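Local coordinates for hypothetical membrane spanning protein (Vibrio fischeri, PDB 4RCK) that is of unknown function but carries a magnesium-binding von Willebrand factor type A domain of the BatA type in a membrane-spanning protein, at residues Ala154-Val159 with Thr193-Gln198. Sequence-based numbering, arbitrary orientation.
Sequences AKIYTV and TMTGGQ
In the von Willebrand factor type A domain, the turn leaving helix 185-195 runs beside strand 154-161 before entering strand 199-202, and parallel pairing starts where Thr158 N donates to Gln198 O at 3.0 Å, with an N-H...O angle of 159° and the donor tilted 15° from the carbonyl plane. Gly196 has positive phi and two bonds back into the last helical turn, which defines a Schellman motif. Next to it, Gly197 lays its backbone against the strand, its CA 3.6 Å from Ile156 O. Lys155 CG lies 3.5 Å from Gly197 N; with CG anti to its own N (chi1 -174°), the lysine chain runs past the turn, CD 3.8 Å from Gly196 O and CE beside the same oxygen. The Tyr157 ring meets Gln198 CB in plane at its edge, with CD1 at 4.0 Å. Thr195 OG1 receives only a weak bond from Ile156 N (3.4 Å), its hydrogen bonds to Ile191 O and Ala192 O of its own helix being the stronger hold. Strand 154-161 lies between strands 124-131 and 199-202, Ile156 and Thr158 packing on Ile191 of helix 185-195 while Tyr157 reaches Ile215 and Leu218 of helix 205-218 and hydrogen-bonds Glu219 OE2 through OH.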
# COMPACT_ATOMS: atom_id res chain seq x y z
N ALA A 154 6.76 13.71 -10.43
CA ALA A 154 7.18 13.73 -9.04
C ALA A 154 7.29 15.15 -8.50
O ALA A 154 7.97 16.00 -9.09
CB ALA A 154 8.51 13.00 -8.88
N LYS A 155 6.60 15.41 -7.40
CA LYS A 155 6.71 16.68 -6.70
C LYS A 155 7.79 16.58 -5.64
O LYS A 155 7.64 15.83 -4.67
CB LYS A 155 5.36 17.07 -6.08
CG LYS A 155 5.32 18.46 -5.45
CD LYS A 155 4.00 18.71 -4.73
CE LYS A 155 2.85 18.92 -5.69
NZ LYS A 155 1.56 19.14 -4.97
N ILE A 156 8.89 17.30 -5.82
CA ILE A 156 10.00 17.21 -4.87
C ILE A 156 10.09 18.44 -3.97
O ILE A 156 10.20 19.58 -4.43
CB ILE A 156 11.36 16.96 -5.59
CG1 ILE A 156 12.51 17.71 -4.91
CG2 ILE A 156 11.29 17.33 -7.05
CD1 ILE A 156 13.16 16.94 -3.80
N TYR A 157 10.01 18.19 -2.66
CA TYR A 157 10.20 19.20 -1.64
C TYR A 157 11.66 19.24 -1.22
O TYR A 157 12.28 18.20 -1.00
CB TYR A 157 9.31 18.93 -0.42
CG TYR A 157 7.83 19.00 -0.69
CD1 TYR A 157 7.17 20.22 -0.71
CD2 TYR A 157 7.08 17.85 -0.89
CE1 TYR A 157 5.81 20.30 -0.95
CE2 TYR A 157 5.72 17.92 -1.13
CZ TYR A 157 5.09 19.14 -1.16
OH TYR A 157 3.73 19.22 -1.39
N THR A 158 12.22 20.44 -1.10
CA THR A 158 13.62 20.59 -0.74
C THR A 158 13.76 21.24 0.64
O THR A 158 13.02 22.16 0.99
CB THR A 158 14.38 21.42 -1.78
OG1 THR A 158 13.87 22.76 -1.79
CG2 THR A 158 14.21 20.82 -3.17
N VAL A 159 14.71 20.74 1.43
CA VAL A 159 14.94 21.25 2.78
C VAL A 159 16.39 21.65 3.01
O VAL A 159 17.27 20.79 3.07
CB VAL A 159 14.53 20.22 3.85
CG1 VAL A 159 14.68 20.81 5.24
CG2 VAL A 159 13.11 19.73 3.62
N THR A 193 10.48 24.52 -6.91
CA THR A 193 9.60 25.33 -7.74
C THR A 193 9.34 24.69 -9.10
O THR A 193 8.20 24.62 -9.55
CB THR A 193 10.18 26.75 -7.95
OG1 THR A 193 9.96 27.53 -6.77
CG2 THR A 193 9.53 27.44 -9.13
N MSE A 194 10.41 24.22 -9.74
CA MSE A 194 10.33 23.59 -11.05
C MSE A 194 9.35 22.42 -11.06
O MSE A 194 8.67 22.17 -12.06
CB MSE A 194 11.71 23.12 -11.50
CG MSE A 194 11.74 22.43 -12.85
SE MSE A 194 13.56 21.97 -13.38
CE MSE A 194 14.31 23.77 -13.49
N THR A 195 9.28 21.71 -9.94
CA THR A 195 8.49 20.49 -9.85
C THR A 195 7.19 20.67 -9.07
O THR A 195 6.39 19.75 -8.97
CB THR A 195 9.30 19.38 -9.19
OG1 THR A 195 9.76 19.83 -7.92
CG2 THR A 195 10.49 19.02 -10.07
N GLY A 196 7.00 21.86 -8.52
CA GLY A 196 5.75 22.19 -7.85
C GLY A 196 5.78 22.03 -6.34
O GLY A 196 4.80 22.31 -5.67
N GLY A 197 6.91 21.58 -5.81
CA GLY A 197 7.07 21.44 -4.38
C GLY A 197 7.38 22.77 -3.72
O GLY A 197 7.21 23.83 -4.33
N GLN A 198 7.84 22.72 -2.48
CA GLN A 198 8.24 23.91 -1.75
C GLN A 198 9.65 23.74 -1.19
O GLN A 198 10.13 22.62 -1.03
CB GLN A 198 7.26 24.20 -0.61
CG GLN A 198 5.86 24.56 -1.07
CD GLN A 198 5.80 25.89 -1.79
OE1 GLN A 198 5.21 26.01 -2.86
NE2 GLN A 198 6.42 26.91 -1.20